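4-hydroxybenzoyl-CoA thioesterase (Staphylococcus aureus, PDB 6FDG) probably hydrolyses acyl-CoA thioesters, 1,4-dihydroxy-2-naphthoyl-CoA of the vitamin K2 pathway being its proposed substrate. Local coordinates at residues V32-Y37 against S88-E93; I38-F43 against I148-D153; N61-K66 against A102-T107; P71-V76 against F95-E100. All coordinates share one frame; numbering follows the deposited sequence. Where two conformers were deposited one is given.

Interaction 1. Residues V32-Y37 against S88-E93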
loop_
_atom_site.group_PDB
_atom_site.type_symbol
_atom_site.label_atom_id
_atom_site.label_comp_id
_atom_site.label_asym_id
_atom_site.label_seq_id
_atom_site.Cartn_x
_atom_site.Cartn_y
_atom_site.Cartn_z
ATOM N N VAL A 32 0.197 11.083 -8.451
ATOM C CA VAL A 32 -0.871 11.164 -9.424
ATOM C C VAL A 32 -0.981 12.604 -9.950
ATOM O O VAL A 32 -1.084 12.840 -11.161
ATOM C CB VAL A 32 -2.200 10.681 -8.802
ATOM C CG1 VAL A 32 -3.437 11.002 -9.705
ATOM C CG2 VAL A 32 -2.135 9.213 -8.552
ATOM N N ALA A 33 -0.940 13.560 -9.096
ATOM C CA ALA A 33 -1.023 14.974 -9.469
ATOM C C ALA A 33 0.126 15.433 -10.285
ATOM O O ALA A 33 -0.076 16.133 -11.315
ATOM C CB ALA A 33 -1.266 15.810 -8.218
ATOM N N ARG A 34 1.331 15.064 -9.890
ATOM C CA ARG A 34 2.509 15.470 -10.605
ATOM C C ARG A 34 2.549 14.868 -12.043
ATOM O O ARG A 34 2.864 15.561 -13.012
ATOM C CB ARG A 34 3.758 14.919 -9.813
ATOM C CG ARG A 34 5.064 15.208 -10.435
ATOM C CD ARG A 34 6.227 14.835 -9.523
ATOM N NE ARG A 34 6.326 13.430 -9.228
ATOM C CZ ARG A 34 6.062 12.868 -8.061
ATOM N NH1 ARG A 34 6.325 11.523 -7.919
ATOM N NH2 ARG A 34 5.429 13.466 -7.068
ATOM N N LEU A 35 2.135 13.622 -12.176
ATOM C CA LEU A 35 2.095 12.974 -13.490
ATOM C C LEU A 35 0.983 13.649 -14.318
ATOM O O LEU A 35 1.158 13.682 -15.592
ATOM C CB LEU A 35 1.934 11.473 -13.324
ATOM C CG LEU A 35 3.180 10.739 -12.819
ATOM C CD1 LEU A 35 2.843 9.277 -12.451
ATOM C CD2 LEU A 35 4.315 10.713 -13.851
ATOM N N ASP A 36 -0.100 14.112 -13.704
ATOM C CA ASP A 36 -1.153 14.812 -14.446
ATOM C C ASP A 36 -0.590 16.139 -14.890
ATOM O O ASP A 36 -0.871 16.607 -16.034
ATOM C CB ASP A 36 -2.368 15.021 -13.506
ATOM C CG ASP A 36 -3.591 15.596 -14.199
ATOM O OD1 ASP A 36 -3.914 15.149 -15.323
ATOM O OD2 ASP A 36 -4.179 16.506 -13.567
ATOM N N TYR A 37 0.178 16.890 -14.093
ATOM C CA TYR A 37 0.838 18.152 -14.473
ATOM C C TYR A 37 1.667 17.876 -15.720
ATOM O O TYR A 37 1.614 18.617 -16.724
ATOM C CB TYR A 37 1.661 18.723 -13.322
ATOM C CG TYR A 37 2.439 19.924 -13.647
ATOM C CD1 TYR A 37 3.696 19.846 -14.260
ATOM C CD2 TYR A 37 1.964 21.216 -13.335
ATOM C CE1 TYR A 37 4.447 20.957 -14.558
ATOM C CE2 TYR A 37 2.699 22.358 -13.607
ATOM C CZ TYR A 37 3.927 22.250 -14.230
ATOM O OH TYR A 37 4.673 23.425 -14.511
ATOM N N SER A 88 14.036 19.258 -9.944
ATOM C CA SER A 88 12.803 20.067 -9.932
ATOM C C SER A 88 12.151 19.973 -8.543
ATOM O O SER A 88 12.184 18.818 -7.957
ATOM C CB SER A 88 11.791 19.615 -10.878
ATOM O OG SER A 88 12.192 19.803 -12.279
ATOM N N VAL A 89 11.578 21.024 -8.029
ATOM C CA VAL A 89 10.772 20.973 -6.785
ATOM C C VAL A 89 9.345 21.310 -7.170
ATOM O O VAL A 89 9.064 22.401 -7.691
ATOM C CB VAL A 89 11.271 21.937 -5.729
ATOM C CG1 VAL A 89 10.411 21.833 -4.459
ATOM C CG2 VAL A 89 12.732 21.623 -5.392
ATOM N N TYR A 90 8.435 20.366 -6.994
ATOM C CA TYR A 90 6.992 20.542 -7.180
ATOM C C TYR A 90 6.400 20.886 -5.856
ATOM O O TYR A 90 6.790 20.321 -4.797
ATOM C CB TYR A 90 6.344 19.288 -7.712
ATOM C CG TYR A 90 6.772 18.811 -9.062
ATOM C CD1 TYR A 90 7.983 18.219 -9.293
ATOM C CD2 TYR A 90 5.946 19.066 -10.169
ATOM C CE1 TYR A 90 8.361 17.815 -10.587
ATOM C CE2 TYR A 90 6.315 18.641 -11.474
ATOM C CZ TYR A 90 7.495 18.076 -11.596
ATOM O OH TYR A 90 7.899 17.637 -12.911
ATOM N N LYS A 91 5.404 21.765 -5.843
ATOM C CA LYS A 91 4.584 22.051 -4.660
ATOM C C LYS A 91 3.163 21.708 -4.973
ATOM O O LYS A 91 2.672 21.734 -6.112
ATOM C CB LYS A 91 4.718 23.533 -4.237
ATOM C CG LYS A 91 6.003 23.784 -3.472
ATOM C CD LYS A 91 6.207 25.233 -3.050
ATOM C CE LYS A 91 5.156 25.613 -2.053
ATOM N NZ LYS A 91 5.825 26.654 -1.122
ATOM N N TYR A 92 2.446 21.377 -3.877
ATOM C CA TYR A 92 1.074 20.929 -3.951
ATOM C C TYR A 92 0.190 21.537 -2.885
ATOM O O TYR A 92 0.628 21.844 -1.752
ATOM C CB TYR A 92 0.959 19.417 -3.669
ATOM C CG TYR A 92 1.949 18.603 -4.512
ATOM C CD1 TYR A 92 3.248 18.363 -3.993
ATOM C CD2 TYR A 92 1.601 18.044 -5.696
ATOM C CE1 TYR A 92 4.199 17.674 -4.748
ATOM C CE2 TYR A 92 2.551 17.299 -6.450
ATOM C CZ TYR A 92 3.805 17.085 -5.927
ATOM O OH TYR A 92 4.746 16.296 -6.666
ATOM N N GLU A 93 -1.067 21.680 -3.235
ATOM C CA GLU A 93 -2.162 22.017 -2.247
ATOM C C GLU A 93 -3.278 21.061 -2.505
ATOM O O GLU A 93 -3.668 20.847 -3.654
ATOM C CB GLU A 93 -2.674 23.475 -2.457
ATOM C CG GLU A 93 -1.683 24.502 -2.096
ATOM C CD GLU A 93 -2.092 25.963 -2.413
ATOM O OE1 GLU A 93 -2.956 26.133 -3.245
ATOM O OE2 GLU A 93 -1.373 26.794 -1.876
#

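Interaction 2. Residues I38-F43 against I148-D153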
loop_
_atom_site.group_PDB
_atom_site.type_symbol
_atom_site.label_atom_id
_atom_site.label_comp_id
_atom_site.label_asym_id
_atom_site.label_seq_id
_atom_site.Cartn_x
_atom_site.Cartn_y
_atom_site.Cartn_z
ATOM N N ILE A 38 2.532 16.874 -15.681
ATOM C CA ILE A 38 3.421 16.618 -16.791
ATOM C C ILE A 38 2.581 16.311 -18.033
ATOM O O ILE A 38 3.010 16.791 -19.158
ATOM C CB ILE A 38 4.346 15.424 -16.350
ATOM C CG1 ILE A 38 5.294 15.842 -15.242
ATOM C CG2 ILE A 38 5.061 14.806 -17.603
ATOM C CD1 ILE A 38 6.068 14.677 -14.638
ATOM N N SER A 39 1.603 15.492 -17.935
ATOM C CA SER A 39 0.777 15.236 -19.123
ATOM C C SER A 39 0.167 16.499 -19.698
ATOM O O SER A 39 0.144 16.825 -20.902
ATOM C CB SER A 39 -0.248 14.202 -18.768
ATOM O OG SER A 39 -1.063 13.723 -19.799
ATOM N N LYS A 40 -0.402 17.309 -18.847
ATOM C CA LYS A 40 -1.039 18.573 -19.292
ATOM C C LYS A 40 -0.071 19.486 -19.881
ATOM O O LYS A 40 -0.440 20.309 -20.812
ATOM C CB LYS A 40 -1.845 19.154 -18.116
ATOM C CG LYS A 40 -3.086 18.382 -17.824
ATOM C CD LYS A 40 -3.798 18.682 -16.508
ATOM C CE LYS A 40 -5.125 18.128 -16.424
ATOM N NZ LYS A 40 -5.726 18.341 -15.091
ATOM N N LEU A 41 1.180 19.513 -19.533
ATOM C CA LEU A 41 2.189 20.367 -20.087
ATOM C C LEU A 41 2.564 19.803 -21.452
ATOM O O LEU A 41 3.127 20.623 -22.208
ATOM C CB LEU A 41 3.420 20.469 -19.153
ATOM C CG LEU A 41 4.348 21.556 -19.370
ATOM C CD1 LEU A 41 3.671 22.938 -19.262
ATOM C CD2 LEU A 41 5.537 21.339 -18.418
ATOM N N GLY A 42 2.238 18.583 -21.796
ATOM C CA GLY A 42 2.441 17.968 -23.116
ATOM C C GLY A 42 3.368 16.814 -23.091
ATOM O O GLY A 42 3.825 16.416 -24.203
ATOM N N PHE A 43 3.623 16.122 -21.997
ATOM C CA PHE A 43 4.679 15.089 -21.963
ATOM C C PHE A 43 4.230 13.825 -21.280
ATOM O O PHE A 43 3.244 13.756 -20.578
ATOM C CB PHE A 43 5.912 15.649 -21.240
ATOM C CG PHE A 43 6.479 16.894 -21.872
ATOM C CD1 PHE A 43 7.213 16.778 -23.065
ATOM C CD2 PHE A 43 6.280 18.144 -21.370
ATOM C CE1 PHE A 43 7.717 17.941 -23.673
ATOM C CE2 PHE A 43 6.648 19.311 -22.006
ATOM C CZ PHE A 43 7.409 19.197 -23.202
ATOM N N ILE A 148 -3.082 24.958 -16.581
ATOM C CA ILE A 148 -2.923 24.160 -17.777
ATOM C C ILE A 148 -3.868 23.058 -17.789
ATOM O O ILE A 148 -4.255 22.462 -16.769
ATOM C CB ILE A 148 -1.454 23.664 -17.930
ATOM C CG1 ILE A 148 -1.001 22.819 -16.694
ATOM C CG2 ILE A 148 -0.554 24.883 -18.179
ATOM C CD1 ILE A 148 0.363 22.156 -16.914
ATOM N N MET A 149 -4.335 22.698 -18.989
ATOM C CA MET A 149 -5.267 21.595 -19.196
ATOM C C MET A 149 -5.214 21.073 -20.591
ATOM O O MET A 149 -4.656 21.696 -21.470
ATOM C CB MET A 149 -6.648 21.936 -18.796
ATOM C CG MET A 149 -7.085 23.046 -19.614
ATOM S SD MET A 149 -8.826 23.621 -19.272
ATOM C CE MET A 149 -8.439 25.022 -18.255
ATOM N N ASP A 150 -5.779 19.847 -20.804
ATOM C CA ASP A 150 -5.792 19.286 -22.142
ATOM C C ASP A 150 -6.707 20.090 -23.060
ATOM O O ASP A 150 -7.734 20.598 -22.486
ATOM C CB ASP A 150 -6.314 17.805 -22.104
ATOM C CG ASP A 150 -5.499 16.978 -21.146
ATOM O OD1 ASP A 150 -4.291 16.844 -21.458
ATOM O OD2 ASP A 150 -6.009 16.659 -20.056
ATOM N N GLY A 151 -6.378 20.274 -24.278
ATOM C CA GLY A 151 -7.301 20.835 -25.194
ATOM C C GLY A 151 -7.224 22.314 -25.295
ATOM O O GLY A 151 -7.940 22.969 -26.032
ATOM N N ILE A 152 -6.367 23.000 -24.487
ATOM C CA ILE A 152 -6.193 24.431 -24.544
ATOM C C ILE A 152 -4.738 24.707 -24.567
ATOM O O ILE A 152 -4.006 24.295 -23.589
ATOM C CB ILE A 152 -6.910 25.162 -23.341
ATOM C CG1 ILE A 152 -8.420 24.904 -23.424
ATOM C CG2 ILE A 152 -6.706 26.679 -23.448
ATOM C CD1 ILE A 152 -9.329 25.486 -22.334
ATOM N N ASP A 153 -4.222 25.451 -25.532
ATOM C CA ASP A 153 -2.769 25.779 -25.564
ATOM C C ASP A 153 -2.581 27.062 -24.791
ATOM O O ASP A 153 -2.711 28.156 -25.309
ATOM C CB ASP A 153 -2.360 25.904 -26.972
ATOM C CG ASP A 153 -0.843 26.248 -27.135
ATOM O OD1 ASP A 153 -0.186 26.620 -26.132
ATOM O OD2 ASP A 153 -0.419 26.136 -28.294
HETATM O O HOH W 1 -3.212 15.167 -19.996
HETATM O O HOH W 2 -5.697 21.208 -14.782
#

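Interaction 3. Residues N61-K66 against A102-T107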
loop_
_atom_site.group_PDB
_atom_site.type_symbol
_atom_site.label_atom_id
_atom_site.label_comp_id
_atom_site.label_asym_id
_atom_site.label_seq_id
_atom_site.Cartn_x
_atom_site.Cartn_y
_atom_site.Cartn_z
ATOM N N ASN A 61 7.864 16.382 1.502
ATOM C CA ASN A 61 7.323 17.117 2.641
ATOM C C ASN A 61 5.863 17.143 2.505
ATOM O O ASN A 61 5.300 17.391 1.449
ATOM C CB ASN A 61 7.865 18.533 2.609
ATOM C CG ASN A 61 9.411 18.536 2.543
ATOM O OD1 ASN A 61 10.047 18.626 1.426
ATOM N ND2 ASN A 61 10.052 18.356 3.656
ATOM N N VAL A 62 5.135 16.849 3.607
ATOM C CA VAL A 62 3.666 16.921 3.643
ATOM C C VAL A 62 3.263 17.629 4.936
ATOM O O VAL A 62 3.762 17.253 6.013
ATOM C CB VAL A 62 2.963 15.581 3.626
ATOM C CG1 VAL A 62 1.495 15.714 3.329
ATOM C CG2 VAL A 62 3.591 14.581 2.544
ATOM N N ASN A 63 2.453 18.676 4.863
ATOM C CA ASN A 63 1.926 19.325 6.068
ATOM C C ASN A 63 0.470 19.233 6.063
ATOM O O ASN A 63 -0.188 19.782 5.144
ATOM C CB ASN A 63 2.340 20.760 6.034
ATOM C CG ASN A 63 2.046 21.458 7.348
ATOM O OD1 ASN A 63 0.964 21.841 7.582
ATOM N ND2 ASN A 63 2.999 21.408 8.267
ATOM N N TYR A 64 -0.046 18.557 7.074
ATOM C CA TYR A 64 -1.436 18.133 7.139
ATOM C C TYR A 64 -2.242 19.230 7.939
ATOM O O TYR A 64 -2.069 19.324 9.142
ATOM C CB TYR A 64 -1.612 16.770 7.788
ATOM C CG TYR A 64 -0.762 15.658 7.073
ATOM C CD1 TYR A 64 0.517 15.453 7.501
ATOM C CD2 TYR A 64 -1.282 14.876 6.144
ATOM C CE1 TYR A 64 1.332 14.485 6.889
ATOM C CE2 TYR A 64 -0.499 13.856 5.525
ATOM C CZ TYR A 64 0.766 13.682 5.932
ATOM O OH TYR A 64 1.631 12.753 5.326
ATOM N N LYS A 65 -3.103 19.954 7.291
ATOM C CA LYS A 65 -3.891 21.010 7.988
ATOM C C LYS A 65 -5.140 20.494 8.451
ATOM O O LYS A 65 -5.605 20.990 9.558
ATOM C CB LYS A 65 -4.159 22.146 7.020
ATOM C CG LYS A 65 -3.050 22.758 6.271
ATOM C CD LYS A 65 -1.925 23.305 6.985
ATOM C CE LYS A 65 -0.950 23.847 5.876
ATOM N NZ LYS A 65 0.211 24.540 6.421
ATOM N N LYS A 66 -5.824 19.618 7.773
ATOM C CA LYS A 66 -7.097 19.022 8.124
ATOM C C LYS A 66 -7.046 17.578 7.781
ATOM O O LYS A 66 -6.587 17.224 6.667
ATOM C CB LYS A 66 -8.296 19.676 7.337
ATOM C CG LYS A 66 -8.502 21.128 7.624
ATOM C CD LYS A 66 -9.804 21.565 6.964
ATOM C CE LYS A 66 -10.634 22.521 7.815
ATOM N NZ LYS A 66 -10.046 23.871 7.703
ATOM N N ALA A 102 -6.735 21.389 2.844
ATOM C CA ALA A 102 -6.516 20.259 3.750
ATOM C C ALA A 102 -5.017 19.962 4.006
ATOM O O ALA A 102 -4.621 19.426 5.003
ATOM C CB ALA A 102 -7.234 19.074 3.334
ATOM N N THR A 103 -4.205 20.198 2.958
ATOM C CA THR A 103 -2.820 19.740 2.946
ATOM C C THR A 103 -1.976 20.544 2.006
ATOM O O THR A 103 -2.475 20.987 0.955
ATOM C CB THR A 103 -2.811 18.238 2.362
ATOM O OG1 THR A 103 -3.989 17.573 2.604
ATOM C CG2 THR A 103 -1.595 17.545 2.777
ATOM N N THR A 104 -0.721 20.750 2.341
ATOM C CA THR A 104 0.276 21.301 1.455
ATOM C C THR A 104 1.454 20.385 1.447
ATOM O O THR A 104 1.571 19.464 2.302
ATOM C CB THR A 104 0.743 22.697 1.840
ATOM O OG1 THR A 104 1.339 22.704 3.121
ATOM C CG2 THR A 104 -0.486 23.645 1.888
ATOM N N GLY A 105 2.332 20.475 0.434
ATOM C CA GLY A 105 3.583 19.669 0.519
ATOM C C GLY A 105 4.429 19.937 -0.660
ATOM O O GLY A 105 4.149 20.882 -1.508
ATOM N N SER A 106 5.510 19.194 -0.799
ATOM C CA SER A 106 6.444 19.350 -1.874
ATOM C C SER A 106 7.183 18.071 -2.125
ATOM O O SER A 106 7.302 17.189 -1.243
ATOM C CB SER A 106 7.447 20.454 -1.629
ATOM O OG SER A 106 8.223 20.238 -0.482
ATOM N N THR A 107 7.681 17.887 -3.333
ATOM C CA THR A 107 8.574 16.798 -3.729
ATOM C C THR A 107 9.709 17.285 -4.578
ATOM O O THR A 107 9.428 17.992 -5.631
ATOM C CB THR A 107 7.890 15.695 -4.491
ATOM O OG1 THR A 107 7.276 16.263 -5.691
ATOM C CG2 THR A 107 6.818 14.940 -3.674
HETATM O O HOH W 3 -4.468 16.334 5.065
#

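Interaction 4. Residues P71-V76 against F95-E100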
loop_
_atom_site.group_PDB
_atom_site.type_symbol
_atom_site.label_atom_id
_atom_site.label_comp_id
_atom_site.label_asym_id
_atom_site.label_seq_id
_atom_site.Cartn_x
_atom_site.Cartn_y
_atom_site.Cartn_z
ATOM N N PRO A 71 -15.777 8.906 2.737
ATOM C CA PRO A 71 -15.480 9.149 1.359
ATOM C C PRO A 71 -15.093 10.657 1.099
ATOM O O PRO A 71 -15.533 11.571 1.862
ATOM C CB PRO A 71 -16.701 8.722 0.603
ATOM C CG PRO A 71 -17.766 9.076 1.547
ATOM C CD PRO A 71 -17.252 8.831 2.941
ATOM N N GLU A 72 -14.383 10.959 0.019
ATOM C CA GLU A 72 -14.095 12.354 -0.345
ATOM C C GLU A 72 -13.581 12.453 -1.718
ATOM O O GLU A 72 -12.649 11.680 -2.104
ATOM C CB GLU A 72 -12.990 12.934 0.569
ATOM C CG GLU A 72 -12.832 14.437 0.671
ATOM C CD GLU A 72 -13.623 15.100 1.793
ATOM O OE1 GLU A 72 -14.123 14.453 2.675
ATOM O OE2 GLU A 72 -13.760 16.302 1.771
ATOM N N LYS A 73 -14.008 13.448 -2.494
ATOM C CA LYS A 73 -13.408 13.844 -3.772
ATOM C C LYS A 73 -12.587 15.054 -3.511
ATOM O O LYS A 73 -13.034 16.098 -2.922
ATOM C CB LYS A 73 -14.536 14.279 -4.708
ATOM C CG LYS A 73 -15.412 13.092 -4.848
ATOM C CD LYS A 73 -16.648 13.330 -5.707
ATOM C CE LYS A 73 -16.459 12.689 -7.065
ATOM N NZ LYS A 73 -17.003 11.315 -7.031
ATOM N N VAL A 74 -11.293 15.011 -3.740
ATOM C CA VAL A 74 -10.381 16.129 -3.516
ATOM C C VAL A 74 -9.816 16.708 -4.804
ATOM O O VAL A 74 -9.861 16.033 -5.864
ATOM C CB VAL A 74 -9.221 15.714 -2.575
ATOM C CG1 VAL A 74 -9.649 15.164 -1.254
ATOM C CG2 VAL A 74 -8.235 14.749 -3.263
ATOM N N LYS A 75 -9.292 17.936 -4.733
ATOM C CA LYS A 75 -8.632 18.536 -5.866
ATOM C C LYS A 75 -7.253 18.887 -5.437
ATOM O O LYS A 75 -6.995 19.428 -4.369
ATOM C CB LYS A 75 -9.371 19.816 -6.306
ATOM C CG LYS A 75 -10.789 19.493 -6.846
ATOM C CD LYS A 75 -11.625 20.718 -7.203
ATOM C CE LYS A 75 -13.046 20.177 -7.465
ATOM N NZ LYS A 75 -13.056 19.008 -8.437
ATOM N N VAL A 76 -6.263 18.467 -6.247
ATOM C CA VAL A 76 -4.837 18.683 -5.987
ATOM C C VAL A 76 -4.298 19.724 -6.946
ATOM O O VAL A 76 -4.409 19.483 -8.149
ATOM C CB VAL A 76 -3.990 17.401 -6.037
ATOM C CG1 VAL A 76 -2.598 17.764 -5.593
ATOM C CG2 VAL A 76 -4.614 16.304 -5.220
ATOM N N PHE A 95 -7.295 20.419 -1.733
ATOM C CA PHE A 95 -8.594 20.963 -1.234
ATOM C C PHE A 95 -9.535 19.854 -1.129
ATOM O O PHE A 95 -9.725 18.971 -1.977
ATOM C CB PHE A 95 -9.044 22.047 -2.240
ATOM C CG PHE A 95 -8.105 23.204 -2.372
ATOM C CD1 PHE A 95 -8.179 24.340 -1.519
ATOM C CD2 PHE A 95 -7.071 23.181 -3.326
ATOM C CE1 PHE A 95 -7.258 25.397 -1.574
ATOM C CE2 PHE A 95 -6.170 24.248 -3.384
ATOM C CZ PHE A 95 -6.243 25.337 -2.541
ATOM N N ASN A 96 -10.325 19.924 -0.015
ATOM C CA ASN A 96 -11.387 18.974 0.196
ATOM C C ASN A 96 -12.641 19.358 -0.590
ATOM O O ASN A 96 -12.687 20.358 -1.236
ATOM C CB ASN A 96 -11.547 18.678 1.682
ATOM C CG ASN A 96 -12.284 19.760 2.470
ATOM O OD1 ASN A 96 -12.762 20.725 1.842
ATOM N ND2 ASN A 96 -12.137 19.733 3.758
ATOM N N GLU A 97 -13.713 18.553 -0.398
ATOM C CA GLU A 97 -14.959 18.732 -1.175
ATOM C C GLU A 97 -15.684 20.051 -0.803
ATOM O O GLU A 97 -16.430 20.711 -1.618
ATOM C CB GLU A 97 -15.864 17.509 -0.839
ATOM C CG GLU A 97 -16.254 16.777 -2.020
ATOM C CD GLU A 97 -17.152 15.615 -1.675
ATOM O OE1 GLU A 97 -18.373 15.798 -1.471
ATOM O OE2 GLU A 97 -16.655 14.490 -1.651
ATOM N N LYS A 98 -15.407 20.511 0.391
ATOM C CA LYS A 98 -15.920 21.809 0.824
ATOM C C LYS A 98 -15.094 22.992 0.355
ATOM O O LYS A 98 -15.345 24.149 0.679
ATOM C CB LYS A 98 -16.060 21.866 2.286
ATOM C CG LYS A 98 -17.008 20.850 2.809
ATOM C CD LYS A 98 -17.230 21.113 4.305
ATOM C CE LYS A 98 -17.693 19.902 5.082
ATOM N NZ LYS A 98 -19.022 19.378 4.641
ATOM N N GLY A 99 -13.957 22.695 -0.359
ATOM C CA GLY A 99 -13.102 23.810 -0.816
ATOM C C GLY A 99 -12.061 24.272 0.196
ATOM O O GLY A 99 -11.382 25.273 -0.048
ATOM N N GLU A 100 -11.931 23.631 1.303
ATOM C CA GLU A 100 -11.006 24.005 2.331
ATOM C C GLU A 100 -9.578 23.410 2.029
ATOM O O GLU A 100 -9.541 22.293 1.499
ATOM C CB GLU A 100 -11.421 23.459 3.681
ATOM C CG GLU A 100 -12.830 23.927 4.090
ATOM C CD GLU A 100 -13.584 23.073 5.080
ATOM O OE1 GLU A 100 -13.266 21.932 5.486
ATOM O OE2 GLU A 100 -14.690 23.624 5.527
#

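Interaction 1. Residues V32-Y37 against S88-E93
With CG opposite the backbone N (chi1 178°), Arg34 leaves helix 32-37 toward strand 88-93, and a bend at chi3 turns its guanidinium back to the hydroxyl of Tyr92. The aliphatic part of the same side chain lies over one face of the Tyr90 ring: Arg34 CD stands 3.8 Å from the ring centroid, almost on the ring normal, a CH-pi contact, and Arg34 CG lies 3.8 Å from Tyr90 CE2. At the far end Arg34 NH2 donates to Tyr92 OH at 2.9 Å, with the oxygen in the guanidinium plane and an N-H...O angle of 158°. Tyr92 OH is also bonded to Thr107 of the next strand, which helps fix the phenol that receives the arginine. One turn along the helix, Tyr37 presents its ring face to the edge of Tyr90 in an offset edge-to-face pair, centroids 6.0 Å apart and planes perpendicular; the Tyr90 hydroxyl reaches Tyr133 of helix 127-141. Ala33 CB packs obliquely against the Tyr92 ring, 4.4 Å from Tyr92 CD2, and Phe30 stacks on that ring. All five touching residues are buried, so one arginine supplies both packing and a polar bond inside the core. A central helix laid across a curved, mainly antiparallel sheet, here at 114° to the strand, is the hallmark of the HotDog fold.

Interaction 2. Residues I38-F43 against I148-D153
The last turn of helix 38-41 comes within 5.2 Å of the chain at 148-153, measured from Lys40 CA to Met149 CA; Gly42, with positive phi, ends the helix in a Schellman motif, while Met149 to Ile152 form a type II turn. Lys40, extended beyond CG, runs across this chain and carries most of the contact. Its CB rests 3.9 Å from Ile148 CD1, and its CG lies 4.1 Å from Met149 CA. Ile148 directs CG1 between its own backbone N and carbonyl carbon (chi1 58°), which brings CD1 to the helix end, near Leu41 N, where it also meets Leu41 CD1 at 4.1 Å. Asp150 crosses the lysine at about a right angle, OD2 lying 4.0 Å from Lys40 CE. A water accepts from Lys40 NZ at 2.9 Å and probably donates to Ile148 O. In one conformer of Ser39 a second water lies between Ser39 OG and Asp150 OD1, a doubtful link. The ammonium has its salt bridge with Asp36, one turn back in the helix, and its distance to Asp150 OD2 is 5.2 Å. The C-terminal loop is therefore held to the helix chiefly by apolar packing and the water between Lys40 and Ile148, with probably a modest, longer-range attraction between Lys40 and Asp150.

Interaction 3. Residues N61-K66 against A102-T107
Thr103 CG2 meets the Tyr64 ring obliquely, 4.3 Å from Tyr64 CD2, while Val62 CG1 stands 3.3 Å above one face of that ring, toward its rim. Tyr26 meets the ring edge-to-face, and the phenol is bonded to His23 O. Across the strands Val62 CG1 touches Thr103 CG2 at 3.6 Å. The face with Val62, Tyr64 and Thr103 includes Gly105, opposite Val62 in a non-hydrogen-bonded pair with CA atoms 4.2 Å apart. The reverse face carries Asn61, Asn63, Thr104 and Ser106, and there Lys65, bent at chi2 (-56°), turns its NZ to Asn63 OD1, above the amide plane, in one of the two Asn63 conformers. Asn61 and Asn63 pair with Ser106 and Thr104 through reciprocal backbone bonds; Asn63 N to Thr104 O is 2.8 Å and nearly straight at 172°. Where the strand ends, Ala102 and Thr103 both face Ile94 in a classic beta bulge. Ala102 O accepts from Lys65 N and Lys66 N at once, both from the same face of its plane, and a water links Lys66 O with Thr103 OG1. Backbone bonds thus make the strand pair, and an antiparallel ladder from Asn61 to Asn63 runs on into a third subunit, where the Asn61 amide donates to Asn61 of that chain.

Interaction 4. Residues P71-V76 against F95-E100
The turn of the beta hairpin 88-95/101-113, a type I turn from Asn96 to Gly99, is fastened here to the beginning of strand 73-83. The sheet pairing ends at Lys75 and Phe95, an antiparallel hydrogen-bonded pair: Phe95 N donates to Lys75 O at 2.8 Å, and Lys75 N returns a bond to Phe95 O. Beyond this pair two glutamates take over from the backbone. Glu72, its CG opposite the backbone N and its chain bent at chi2 (91°), brings OE2 to Glu97 N at 3.1 Å; the N-H points almost straight at the oxygen (174°) and meets it on the anti side, slightly out of the carboxylate plane. In exchange Glu97 stretches over Lys73, and its OE2 accepts from Lys73 N at 3.0 Å through the anti lone pair. Each carboxylate thus replaces a backbone acceptor of its own segment, although the two oxygens, Glu72 OE2 and Glu97 OE2, are only 4.8 Å apart and their like charges probably cost something. Within the turn Asn96 OD1 accepts from Glu100 N and weakly from Lys98 N, while Asn96 ND2 donates to Glu100 OE1 at 3.0 Å, with the oxygen in the amide plane. The ammonium groups of Lys73 and Lys75 form salt bridges with Glu9 and Glu7 of strand 2-9. That strand pairs with the other edge of strand 73-83, Val74 packs on Ile8, Ile94 and Trp29 of helix 26-41, and Pro71 touches Ala46 of a second subunit.

In the fold
Interaction 1 lies at the middle of the chain, its centre about 1 Å from the chain's own, and the others radiate from it. Interaction 2 continues the same helix 26-41, with Tyr37 O 3.8 Å from Ile148 CD1. Interaction 3 adjoins through neighbouring strands: Tyr90 N lies 2.9 Å from Thr107 O, probably a hydrogen bond. Toward interaction 4, Ala33 CB packs on Val76 CG1 at 3.5 Å. Interactions 3 and 4 share the sheet and touch where Lys66 CE lies 3.6 Å from Glu100 OE1. Interactions 2 and 3, with centres about 25 Å apart, lie on opposite sides of the chain centre and do not touch.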